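Long-range contacts in alanine dehydrogenase/pyridine nucleotide transhydrogenase (Mycobacterium smegmatis str. MC2 155, PDB 3P2Y), which probably takes part, as subunit alpha 1 of a transhydrogenase, in coupling hydride transfer between NADH and NADP to proton pumping across the membrane: residues 37-42 and 89-94; 135-140 and 366-371; 151-156 and 193-198; 278-283 and 300-305; 307-312 and 323-328. All coordinates share one frame; numbering follows the deposited sequence. Where two conformers were deposited one is given.

Contacts 1 and 2 lie around the domain built on a six-stranded parallel sheet, with centres about 19 Å apart; contacts 4 and 5 belong to the domain with the mixed sheet, their centres about 9 Å apart. Contact 3 sits between, its helix 148-167 touching contact 1 through Gln152 and Arg37. Along the chain, contacts 1, 3, 4 and 5 follow one another, whereas contact 2 spans the last three, because the chain returns at its end to the first domain. Contacts 4 and 5 share the surroundings of Asp300, at the end of strand 297-300. Contacts 1 and 4 join strand-end loops, contacts 2 and 5 set loops on a helix and a strand, and contact 3 pairs helices.

Contact 1: residues 37-42 and 89-94; sequences RVALVP and VKVNPP
Val91 packs against Arg37 and Ala39, and most of the contact between 37-42 and 89-94 is apolar. With CG1 anti to the backbone N (chi1 -177°), Val91 sets that methyl over the centre of one face of the Arg37 guanidinium, where CG1 comes within 3.6 Å of Arg37 CZ. The two side chains cross at about a right angle. The other branch, Val91 CG2, rests on backbone instead, 3.7 Å from Ala39 N. Ala39 directs its methyl toward 89-94: Ala39 CB is 3.5 Å from Lys90 CA, a tight fit, and 3.4 Å from Val89 O. Further along, Leu40 CG meets Val89 CG2 at 3.8 Å.

No hydrogen bond crosses between the segments, although they run nearly antiparallel (168°). The polar groups are satisfied within their own segment or from outside the contact. Arg37 NE forms a salt bridge with Glu35, and NH1 is bonded to Gln152, which probably helps to fix the guanidinium against Val91. Lys90 bends back so that NZ reaches Asn92 O at 2.7 Å, while the same ammonium forms a salt bridge with Glu30, whose carboxylate also accepts from the backbone N of Val91 and of Asn92.

The segments are the loop after strand 24-27 and the end of strand 87-89 with the loop beyond it, in neighbouring parallel strands of the six-stranded sheet. Helix 336-354 packs against Arg37, Leu40 and Val89, Val27 of strand 24-27 touches Leu40 and Val89, and the first loop leads into helix 42-50.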
# COMPACT_ATOMS: atom_id res chain seq x y z
N ARG A 37 -5.24 -13.67 -11.31
CA ARG A 37 -4.29 -13.94 -12.38
C ARG A 37 -4.97 -14.77 -13.47
O ARG A 37 -6.05 -15.37 -13.26
CB ARG A 37 -3.04 -14.70 -11.85
CG ARG A 37 -2.19 -13.84 -10.87
CD ARG A 37 -1.13 -14.68 -10.15
NE ARG A 37 -1.77 -15.64 -9.26
CZ ARG A 37 -1.13 -16.61 -8.62
NH1 ARG A 37 0.19 -16.76 -8.79
NH2 ARG A 37 -1.81 -17.46 -7.84
N VAL A 38 -4.30 -14.77 -14.62
CA VAL A 38 -4.70 -15.56 -15.80
C VAL A 38 -3.41 -16.12 -16.41
O VAL A 38 -2.38 -15.47 -16.38
CB VAL A 38 -5.48 -14.64 -16.83
CG1 VAL A 38 -4.61 -13.46 -17.30
CG2 VAL A 38 -5.98 -15.47 -18.04
N ALA A 39 -3.44 -17.35 -16.95
CA ALA A 39 -2.17 -18.03 -17.28
C ALA A 39 -1.44 -17.40 -18.47
O ALA A 39 -0.23 -17.43 -18.49
CB ALA A 39 -2.37 -19.54 -17.53
N LEU A 40 -2.18 -16.86 -19.44
CA LEU A 40 -1.54 -16.08 -20.50
C LEU A 40 -2.17 -14.70 -20.57
O LEU A 40 -3.39 -14.57 -20.42
CB LEU A 40 -1.71 -16.77 -21.87
CG LEU A 40 -1.14 -18.18 -22.05
CD1 LEU A 40 -1.40 -18.62 -23.50
CD2 LEU A 40 0.39 -18.22 -21.71
N VAL A 41 -1.33 -13.68 -20.79
CA VAL A 41 -1.80 -12.32 -21.00
C VAL A 41 -1.81 -12.04 -22.50
O VAL A 41 -1.10 -12.72 -23.26
CB VAL A 41 -0.87 -11.26 -20.29
CG1 VAL A 41 -0.93 -11.45 -18.76
CG2 VAL A 41 0.57 -11.34 -20.80
N PRO A 42 -2.57 -11.03 -22.93
CA PRO A 42 -2.68 -10.77 -24.37
C PRO A 42 -1.35 -10.61 -25.11
O PRO A 42 -1.21 -11.13 -26.22
CB PRO A 42 -3.52 -9.48 -24.42
CG PRO A 42 -4.46 -9.66 -23.21
CD PRO A 42 -3.44 -10.13 -22.15
N VAL A 89 -3.32 -24.39 -20.33
CA VAL A 89 -2.38 -23.72 -19.44
C VAL A 89 -3.19 -22.92 -18.44
O VAL A 89 -4.09 -22.19 -18.82
CB VAL A 89 -1.36 -22.80 -20.18
CG1 VAL A 89 -0.48 -23.64 -21.13
CG2 VAL A 89 -2.04 -21.66 -20.95
N LYS A 90 -2.92 -23.12 -17.15
CA LYS A 90 -3.73 -22.40 -16.15
C LYS A 90 -2.83 -22.05 -14.98
O LYS A 90 -1.66 -22.42 -14.98
CB LYS A 90 -4.94 -23.25 -15.71
CG LYS A 90 -4.64 -24.39 -14.70
CD LYS A 90 -5.93 -25.25 -14.42
CE LYS A 90 -7.15 -24.39 -13.95
NZ LYS A 90 -6.83 -23.38 -12.84
N VAL A 91 -3.37 -21.35 -13.99
CA VAL A 91 -2.58 -20.94 -12.83
C VAL A 91 -2.73 -21.96 -11.70
O VAL A 91 -1.79 -22.69 -11.40
CB VAL A 91 -2.99 -19.52 -12.33
CG1 VAL A 91 -2.06 -19.06 -11.12
CG2 VAL A 91 -2.90 -18.51 -13.46
N ASN A 92 -3.90 -21.99 -11.04
CA ASN A 92 -4.10 -22.87 -9.87
C ASN A 92 -4.44 -24.31 -10.22
O ASN A 92 -4.86 -24.58 -11.35
CB ASN A 92 -5.20 -22.30 -8.96
CG ASN A 92 -4.82 -20.94 -8.39
OD1 ASN A 92 -5.60 -19.97 -8.45
ND2 ASN A 92 -3.64 -20.88 -7.84
N PRO A 93 -4.22 -25.25 -9.27
CA PRO A 93 -4.56 -26.66 -9.57
C PRO A 93 -6.02 -26.76 -10.03
O PRO A 93 -6.88 -26.05 -9.50
CB PRO A 93 -4.39 -27.35 -8.22
CG PRO A 93 -3.23 -26.57 -7.56
CD PRO A 93 -3.50 -25.10 -7.99
N PRO A 94 -6.30 -27.67 -10.98
CA PRO A 94 -7.65 -27.85 -11.46
C PRO A 94 -8.52 -28.54 -10.41
O PRO A 94 -8.03 -29.36 -9.62
CB PRO A 94 -7.48 -28.78 -12.68
CG PRO A 94 -6.27 -29.61 -12.33
CD PRO A 94 -5.35 -28.61 -11.62

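Contact 2: residues 135-140 and 366-371; sequences ESIPRI and DEIVAA
The short C-terminal helix 367-372, presenting Ile368 and Ala371, packs against the loop around Pro138 that connects strand 130-133 to helix 148-167. Pro138 touches through CG and CD: its CG lies 3.9 Å from Ile368 CA and equally 3.9 Å from Ala371 CB, so CG sits against two residues three apart on the helix. Ser136 adds its CB, 3.7 Å from Ala371 O.

Through this packing a segment 226 residues further along the chain lies against the loop that follows strand 130-133 of the six-stranded parallel sheet. The helix start is fixed by an N-cap, with Asp366 OD1 accepting from Ile368 N at 2.9 Å, while OD2 of the same carboxylate forms a salt bridge with Arg142.

Two isoleucines of the loop touch different branches of Ile368. Ile140 turns CG1 between its own backbone N and carbonyl carbon (chi1 66°), which carries CD1 to within 3.7 Å of Ile368 CG1. Ile137 CD1 approaches the other branch, Ile368 CG2, at 4.1 Å. Leu350 and Leu353 of helix 336-354 also pack on Ile368.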
# COMPACT_ATOMS: atom_id res chain seq x y z
N GLU A 135 5.64 -26.04 -10.07
CA GLU A 135 6.43 -26.13 -8.84
C GLU A 135 7.60 -27.11 -8.97
O GLU A 135 8.56 -27.04 -8.18
CB GLU A 135 5.56 -26.60 -7.65
CG GLU A 135 4.32 -25.75 -7.35
CD GLU A 135 3.04 -26.33 -7.98
OE1 GLU A 135 3.10 -26.90 -9.10
OE2 GLU A 135 1.96 -26.17 -7.37
N SER A 136 7.51 -28.03 -9.93
CA SER A 136 8.48 -29.12 -10.09
C SER A 136 9.51 -28.85 -11.18
O SER A 136 10.34 -29.73 -11.48
CB SER A 136 7.77 -30.46 -10.33
OG SER A 136 7.00 -30.82 -9.18
N ILE A 137 9.49 -27.64 -11.76
CA ILE A 137 10.54 -27.20 -12.68
C ILE A 137 11.86 -27.24 -11.89
O ILE A 137 11.96 -26.65 -10.83
CB ILE A 137 10.28 -25.75 -13.22
CG1 ILE A 137 8.98 -25.70 -14.06
CG2 ILE A 137 11.48 -25.24 -14.06
CD1 ILE A 137 9.08 -26.40 -15.39
N PRO A 138 12.85 -27.98 -12.40
CA PRO A 138 14.07 -28.11 -11.59
C PRO A 138 14.86 -26.81 -11.56
O PRO A 138 14.78 -26.01 -12.52
CB PRO A 138 14.84 -29.25 -12.27
CG PRO A 138 14.29 -29.36 -13.64
CD PRO A 138 12.86 -28.85 -13.59
N ARG A 139 15.61 -26.61 -10.47
CA ARG A 139 16.38 -25.39 -10.30
C ARG A 139 17.73 -25.55 -10.99
O ARG A 139 18.75 -25.74 -10.35
CB ARG A 139 16.58 -25.08 -8.81
N ILE A 140 17.69 -25.51 -12.32
CA ILE A 140 18.87 -25.67 -13.17
C ILE A 140 18.94 -24.50 -14.16
O ILE A 140 17.92 -23.82 -14.42
CB ILE A 140 18.88 -27.03 -13.93
CG1 ILE A 140 17.72 -27.11 -14.95
CG2 ILE A 140 18.88 -28.23 -12.93
CD1 ILE A 140 17.75 -28.37 -15.82
N ASP A 366 14.75 -35.09 -21.71
CA ASP A 366 15.07 -33.75 -21.24
C ASP A 366 14.68 -33.68 -19.76
O ASP A 366 13.51 -33.87 -19.41
CB ASP A 366 14.30 -32.73 -22.08
CG ASP A 366 14.57 -31.28 -21.65
OD1 ASP A 366 14.73 -31.02 -20.43
OD2 ASP A 366 14.61 -30.41 -22.56
N GLU A 367 15.69 -33.40 -18.93
CA GLU A 367 15.58 -33.35 -17.47
C GLU A 367 14.43 -32.46 -16.95
O GLU A 367 13.81 -32.75 -15.93
CB GLU A 367 16.92 -32.87 -16.91
CG GLU A 367 17.45 -31.57 -17.57
CD GLU A 367 18.44 -31.78 -18.74
OE1 GLU A 367 19.19 -30.81 -19.00
OE2 GLU A 367 18.46 -32.86 -19.38
N ILE A 368 14.17 -31.37 -17.65
CA ILE A 368 13.13 -30.41 -17.23
C ILE A 368 11.76 -31.04 -17.42
O ILE A 368 10.88 -30.93 -16.55
CB ILE A 368 13.23 -29.06 -18.02
CG1 ILE A 368 14.53 -28.32 -17.67
CG2 ILE A 368 11.98 -28.18 -17.75
CD1 ILE A 368 14.81 -27.08 -18.51
N VAL A 369 11.59 -31.67 -18.58
CA VAL A 369 10.35 -32.33 -18.95
C VAL A 369 10.08 -33.52 -18.02
O VAL A 369 8.98 -33.68 -17.48
CB VAL A 369 10.42 -32.77 -20.46
CG1 VAL A 369 9.17 -33.60 -20.86
CG2 VAL A 369 10.62 -31.53 -21.38
N ALA A 370 11.09 -34.37 -17.81
CA ALA A 370 10.95 -35.52 -16.93
C ALA A 370 10.68 -35.12 -15.46
O ALA A 370 9.81 -35.73 -14.81
CB ALA A 370 12.18 -36.42 -17.03
N ALA A 371 11.40 -34.12 -14.96
CA ALA A 371 11.28 -33.70 -13.55
C ALA A 371 9.94 -33.03 -13.26
O ALA A 371 9.39 -33.20 -12.16
CB ALA A 371 12.43 -32.79 -13.14

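Contact 3: residues 151-156 and 193-198; sequences SQANVA and GVAGLQ
Helix segments 151-156 and 194-198 run in roughly the same direction, their axes 7.2 Å apart at closest and crossing at -35°, and the backbones come nearest at Ala153 and Ala195. Small residues permit this: Ala153 CB is 4.0 Å from Ala195 CB, and Ala195 CA makes a CH...O contact with Ala153 O at 3.2 Å.

Beside the alanines lies a polar cluster centred on Asn154. Gln198 NE2 donates to Asn154 OD1 at 2.9 Å; the bond is fairly straight (164°) and lies close to the glutamine amide plane, but the donor sits above the carbonyl plane of the asparagine, the two amide planes being 49° apart. Gln198 reaches there by extending CG anti to its N and then bending at chi2.

Gly193 and Gly196 fit the GxGxxG pattern of a Rossmann-type nucleotide-binding turn, so helix 194-206 is probably the one that follows the dinucleotide loop. A water donates to Asn154 OD1 and, at 2.8 Å, to Val194 O, tying the asparagine to this first turn. Val194 CG1 presses on the amide, 3.6 Å from Asn154 CG. Thr177 and Leu175 of the second subunit pack on Asn154 and Gln198.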
# COMPACT_ATOMS: atom_id res chain seq x y z
N SER A 151 9.03 -16.11 -10.02
CA SER A 151 8.40 -14.87 -10.54
C SER A 151 7.25 -14.41 -9.63
O SER A 151 7.10 -13.22 -9.37
CB SER A 151 7.92 -15.01 -12.00
OG SER A 151 6.83 -15.92 -12.13
N GLN A 152 6.47 -15.38 -9.15
CA GLN A 152 5.36 -15.06 -8.24
C GLN A 152 5.87 -14.58 -6.88
O GLN A 152 5.27 -13.67 -6.26
CB GLN A 152 4.39 -16.24 -8.09
CG GLN A 152 3.83 -16.68 -9.47
CD GLN A 152 3.25 -15.51 -10.30
OE1 GLN A 152 2.15 -15.06 -10.02
NE2 GLN A 152 3.97 -15.05 -11.32
N ALA A 153 6.98 -15.16 -6.43
CA ALA A 153 7.56 -14.74 -5.14
C ALA A 153 8.10 -13.32 -5.24
O ALA A 153 8.03 -12.56 -4.26
CB ALA A 153 8.68 -15.75 -4.72
N ASN A 154 8.65 -12.94 -6.40
CA ASN A 154 9.09 -11.53 -6.61
C ASN A 154 7.93 -10.58 -6.44
O ASN A 154 8.06 -9.55 -5.76
CB ASN A 154 9.68 -11.31 -8.01
CG ASN A 154 11.17 -11.28 -8.02
OD1 ASN A 154 11.80 -10.55 -7.23
ND2 ASN A 154 11.77 -12.05 -8.96
N VAL A 155 6.80 -10.90 -7.05
CA VAL A 155 5.62 -10.04 -6.87
C VAL A 155 5.22 -9.99 -5.38
O VAL A 155 4.89 -8.92 -4.86
CB VAL A 155 4.42 -10.51 -7.72
CG1 VAL A 155 3.16 -9.62 -7.41
CG2 VAL A 155 4.78 -10.45 -9.24
N ALA A 156 5.23 -11.16 -4.73
CA ALA A 156 4.76 -11.24 -3.35
C ALA A 156 5.65 -10.42 -2.42
O ALA A 156 5.12 -9.70 -1.56
CB ALA A 156 4.67 -12.70 -2.89
N GLY A 193 14.77 -15.81 0.55
CA GLY A 193 14.71 -16.37 -0.81
C GLY A 193 14.28 -15.23 -1.72
O GLY A 193 14.51 -14.05 -1.42
N VAL A 194 13.63 -15.57 -2.83
CA VAL A 194 13.27 -14.57 -3.83
C VAL A 194 12.32 -13.50 -3.24
O VAL A 194 12.54 -12.30 -3.45
CB VAL A 194 12.64 -15.24 -5.06
CG1 VAL A 194 12.06 -14.15 -6.03
CG2 VAL A 194 13.73 -16.09 -5.81
N ALA A 195 11.27 -13.93 -2.53
CA ALA A 195 10.31 -12.94 -1.99
C ALA A 195 11.05 -12.03 -0.99
O ALA A 195 10.86 -10.79 -1.00
CB ALA A 195 9.14 -13.63 -1.30
N GLY A 196 11.84 -12.64 -0.11
CA GLY A 196 12.50 -11.87 0.96
C GLY A 196 13.49 -10.87 0.38
O GLY A 196 13.65 -9.76 0.88
N LEU A 197 14.18 -11.26 -0.69
CA LEU A 197 15.14 -10.35 -1.30
C LEU A 197 14.43 -9.15 -1.94
O LEU A 197 14.90 -8.02 -1.85
CB LEU A 197 15.98 -11.07 -2.35
CG LEU A 197 17.27 -10.37 -2.76
CD1 LEU A 197 18.23 -10.21 -1.53
CD2 LEU A 197 17.96 -11.17 -3.89
N GLN A 198 13.33 -9.42 -2.64
CA GLN A 198 12.55 -8.34 -3.21
C GLN A 198 11.96 -7.46 -2.11
O GLN A 198 11.94 -6.24 -2.26
CB GLN A 198 11.43 -8.88 -4.13
CG GLN A 198 10.74 -7.72 -4.94
CD GLN A 198 11.74 -6.99 -5.83
OE1 GLN A 198 12.10 -5.83 -5.56
NE2 GLN A 198 12.24 -7.67 -6.85
O HOH W 1 14.08 -11.28 -5.57

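Contact 4: residues 278-283 and 300-305; sequences RPAPRL and DLAGET
Ala280 and Thr305 face each other, each with its side chain directed at the opposite segment. With chi1 at 54°, Thr305 tucks OG1 in close to its own main chain, which brings the hydroxyl oxygen to 3.4 Å from Ala280 CB. The Ala280 methyl also lies against that of Ala302, CB to CB at 3.5 Å. Behind it the backbone makes the one direct hydrogen bond of the contact: Ala280 N donates to Thr305 O at 2.9 Å and almost straight (171°), though it approaches from above the carbonyl plane. Pro279 CA comes to the same oxygen, Thr305 O, in a CH...O contact at 3.4 Å.

The two segments are loops following adjacent parallel strands of the mixed sheet, 268-271 and 297-300, and they meet beyond the ends of those strands. Here Asp300 forms an Asx turn: OD1 accepts from Ala302 N at 3.0 Å, on the anti side and somewhat out of the carboxylate plane, which probably helps to set the course of the chain at Ala302. Asn308 packs against both alanines and donates to Pro281 O.

On the other flank a water bridges the segments, donating to Arg278 O at 2.8 Å and bonded to Thr305 OG1 at 2.9 Å. The Arg278 side chain leaves the backbone away from 300-305, and its guanidinium folds back over Pro279, with Pro279 CD over the centre of one face.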
# COMPACT_ATOMS: atom_id res chain seq x y z
N ARG A 278 5.31 -28.98 4.23
CA ARG A 278 5.41 -29.04 5.66
C ARG A 278 4.91 -27.71 6.27
O ARG A 278 4.76 -26.77 5.56
CB ARG A 278 6.85 -29.33 6.06
CG ARG A 278 7.38 -30.64 5.53
CD ARG A 278 6.60 -31.80 6.10
NE ARG A 278 6.73 -31.86 7.54
CZ ARG A 278 5.81 -32.33 8.39
NH1 ARG A 278 4.67 -32.80 7.96
NH2 ARG A 278 6.06 -32.30 9.67
N PRO A 279 4.64 -27.69 7.56
CA PRO A 279 4.29 -26.45 8.24
C PRO A 279 5.37 -25.38 8.05
O PRO A 279 6.51 -25.68 7.94
CB PRO A 279 4.27 -26.87 9.69
CG PRO A 279 3.90 -28.28 9.63
CD PRO A 279 4.56 -28.83 8.47
N ALA A 280 4.97 -24.14 8.06
CA ALA A 280 5.92 -23.05 8.03
C ALA A 280 6.77 -23.05 9.30
O ALA A 280 6.24 -23.29 10.40
CB ALA A 280 5.17 -21.73 7.89
N PRO A 281 8.08 -22.78 9.17
CA PRO A 281 8.95 -22.62 10.34
C PRO A 281 8.48 -21.46 11.24
O PRO A 281 8.20 -20.36 10.73
CB PRO A 281 10.29 -22.23 9.72
CG PRO A 281 10.23 -22.66 8.31
CD PRO A 281 8.81 -22.59 7.90
N ARG A 282 8.43 -21.70 12.55
CA ARG A 282 8.13 -20.65 13.52
C ARG A 282 9.34 -19.73 13.72
O ARG A 282 10.38 -20.15 14.20
CB ARG A 282 7.67 -21.27 14.85
CG ARG A 282 7.27 -20.27 15.92
CD ARG A 282 5.96 -19.52 15.58
NE ARG A 282 4.81 -20.38 15.31
CZ ARG A 282 4.13 -21.08 16.23
NH1 ARG A 282 4.49 -21.06 17.52
NH2 ARG A 282 3.09 -21.82 15.85
N LEU A 283 9.19 -18.46 13.34
CA LEU A 283 10.30 -17.50 13.45
C LEU A 283 10.00 -16.34 14.38
O LEU A 283 10.94 -15.68 14.86
CB LEU A 283 10.65 -16.95 12.06
CG LEU A 283 11.04 -17.94 10.96
CD1 LEU A 283 11.04 -17.22 9.60
CD2 LEU A 283 12.40 -18.54 11.23
N ASP A 300 3.26 -11.67 7.61
CA ASP A 300 3.60 -13.10 7.59
C ASP A 300 3.09 -13.67 6.28
O ASP A 300 1.87 -13.71 6.03
CB ASP A 300 2.91 -13.75 8.82
CG ASP A 300 3.25 -15.22 9.03
OD1 ASP A 300 3.78 -15.90 8.12
OD2 ASP A 300 2.90 -15.72 10.12
N LEU A 301 4.00 -14.08 5.40
CA LEU A 301 3.61 -14.61 4.09
C LEU A 301 3.32 -16.10 4.10
O LEU A 301 2.93 -16.66 3.08
CB LEU A 301 4.67 -14.36 3.02
CG LEU A 301 5.08 -12.88 2.79
CD1 LEU A 301 5.89 -12.76 1.49
CD2 LEU A 301 3.84 -12.01 2.74
N ALA A 302 3.49 -16.74 5.26
CA ALA A 302 3.42 -18.21 5.34
C ALA A 302 2.09 -18.74 5.92
O ALA A 302 2.02 -19.90 6.38
CB ALA A 302 4.62 -18.74 6.15
N GLY A 303 1.03 -17.92 5.86
CA GLY A 303 -0.25 -18.24 6.52
C GLY A 303 -0.88 -19.54 6.04
O GLY A 303 -1.47 -20.26 6.83
N GLU A 304 -0.72 -19.85 4.76
CA GLU A 304 -1.33 -21.06 4.19
C GLU A 304 -0.78 -22.32 4.85
O GLU A 304 -1.47 -23.36 4.91
CB GLU A 304 -1.07 -21.12 2.69
CG GLU A 304 -2.03 -22.03 1.93
CD GLU A 304 -3.37 -21.35 1.71
OE1 GLU A 304 -3.45 -20.45 0.83
OE2 GLU A 304 -4.34 -21.69 2.43
N THR A 305 0.46 -22.26 5.34
CA THR A 305 1.05 -23.42 6.02
C THR A 305 1.25 -23.21 7.52
O THR A 305 2.11 -23.85 8.12
CB THR A 305 2.36 -23.89 5.35
OG1 THR A 305 3.30 -22.81 5.24
CG2 THR A 305 2.05 -24.48 3.97
O HOH W 2 5.70 -24.29 4.58

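Contact 5: residues 307-312 and 323-328; sequences GNCELT and VTITSP
Thr312 and Ile325 meet without any ring or side-chain amide between them; the Leu311-Thr312 peptide approaches Ile325, with Leu311 C 4.4 Å from Ile325 CG2. The flat side-chain group that matters is the Asp300 carboxylate just outside the two segments, which holds the loop in place: OD2 is bonded to Thr312 OG1 and Cys309 N, and OD1 to Asn308 N.

In the conformer given, one of two, Ile325 CG2 is touched by both Thr312 and Cys309. It lies 3.7 Å from Thr312 OG1 and 4.2 Å from Cys309 SG, beside a type I turn from Cys309 to Thr312. The turn is closed by Thr312 N donating to Cys309 O at 3.1 Å. Cys309 extends SG anti to its backbone N (chi1 -178°), so that the sulfur can also take a hydrogen bond from Leu311 N, 3.6 Å from SG.

Thr312 splits its branches between two tasks. OG1 goes to Asp300, while CG2, anti to the backbone N, presses on Ser327, 3.5 Å from Ser327 CB, which is tight for two carbons.

Strand 323-326 lies next to strand 297-300 in the mixed sheet. Its Ile325 methyl is met by the Thr312 hydroxyl oxygen and the Cys309 sulfur, and Ser327, just past the strand, by the Thr312 methyl, with no direct hydrogen bond between the segments. The polar pull on this loop comes instead from Asp300, whose several donors would probably stabilise its negative charge.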
# COMPACT_ATOMS: atom_id res chain seq x y z
N GLY A 307 1.76 -20.14 9.18
CA GLY A 307 2.37 -18.84 9.54
C GLY A 307 3.72 -18.97 10.24
O GLY A 307 3.92 -19.89 11.03
N ASN A 308 4.62 -18.03 9.97
CA ASN A 308 5.90 -17.96 10.67
C ASN A 308 5.72 -17.35 12.05
O ASN A 308 6.63 -17.44 12.89
CB ASN A 308 6.90 -17.09 9.90
CG ASN A 308 7.18 -17.61 8.49
OD1 ASN A 308 7.06 -16.87 7.50
ND2 ASN A 308 7.54 -18.89 8.37
N CYS A 309 4.57 -16.70 12.25
CA CYS A 309 4.30 -16.01 13.51
C CYS A 309 3.24 -16.78 14.28
O CYS A 309 2.20 -17.12 13.74
CB CYS A 309 3.84 -14.55 13.30
SG CYS A 309 3.54 -13.62 14.82
N GLU A 310 3.54 -17.03 15.55
CA GLU A 310 2.63 -17.74 16.45
C GLU A 310 1.22 -17.11 16.54
O GLU A 310 0.22 -17.81 16.73
CB GLU A 310 3.29 -17.84 17.83
CG GLU A 310 2.48 -18.47 18.96
CD GLU A 310 3.28 -18.58 20.28
OE1 GLU A 310 4.47 -18.14 20.34
OE2 GLU A 310 2.70 -19.10 21.26
N LEU A 311 1.14 -15.79 16.40
CA LEU A 311 -0.13 -15.09 16.57
C LEU A 311 -0.87 -14.88 15.24
O LEU A 311 -1.95 -14.29 15.21
CB LEU A 311 0.11 -13.76 17.29
CG LEU A 311 0.71 -13.90 18.69
CD1 LEU A 311 1.20 -12.56 19.21
CD2 LEU A 311 -0.31 -14.54 19.66
N THR A 312 -0.27 -15.36 14.14
CA THR A 312 -0.89 -15.18 12.83
C THR A 312 -2.25 -15.84 12.70
O THR A 312 -2.43 -17.01 13.09
CB THR A 312 0.06 -15.68 11.72
OG1 THR A 312 1.09 -14.71 11.58
CG2 THR A 312 -0.65 -15.89 10.38
N VAL A 323 0.29 -4.27 18.24
CA VAL A 323 1.14 -4.70 17.09
C VAL A 323 0.27 -5.36 16.04
O VAL A 323 -0.52 -6.27 16.33
CB VAL A 323 2.28 -5.67 17.55
CG1 VAL A 323 3.11 -6.14 16.35
CG2 VAL A 323 3.20 -4.98 18.58
N THR A 324 0.39 -4.89 14.79
CA THR A 324 -0.51 -5.39 13.73
C THR A 324 0.13 -6.65 13.14
O THR A 324 1.31 -6.64 12.79
CB THR A 324 -0.71 -4.32 12.62
OG1 THR A 324 -1.33 -3.15 13.18
CG2 THR A 324 -1.59 -4.85 11.45
N ILE A 325 -0.63 -7.74 13.07
CA ILE A 325 -0.15 -8.99 12.48
C ILE A 325 -1.03 -9.31 11.27
O ILE A 325 -2.23 -9.53 11.44
CB ILE A 325 -0.24 -10.15 13.50
CG1 ILE A 325 0.23 -9.66 14.88
CG2 ILE A 325 0.54 -11.37 13.00
CD1 ILE A 325 1.73 -9.38 14.93
N THR A 326 -0.44 -9.34 10.07
CA THR A 326 -1.27 -9.54 8.87
C THR A 326 -0.79 -10.76 8.10
O THR A 326 0.41 -11.02 8.06
CB THR A 326 -1.31 -8.27 8.00
OG1 THR A 326 -2.26 -8.44 6.93
CG2 THR A 326 0.12 -7.94 7.41
N SER A 327 -1.73 -11.48 7.49
CA SER A 327 -1.39 -12.74 6.83
C SER A 327 -2.05 -12.84 5.46
O SER A 327 -3.05 -13.59 5.27
CB SER A 327 -1.78 -13.94 7.75
OG SER A 327 -1.55 -15.17 7.09
N PRO A 328 -1.50 -12.13 4.47
CA PRO A 328 -2.05 -12.23 3.11
C PRO A 328 -1.81 -13.60 2.52
O PRO A 328 -0.71 -14.13 2.68
CB PRO A 328 -1.25 -11.20 2.31
CG PRO A 328 0.04 -11.02 3.08
CD PRO A 328 -0.35 -11.20 4.56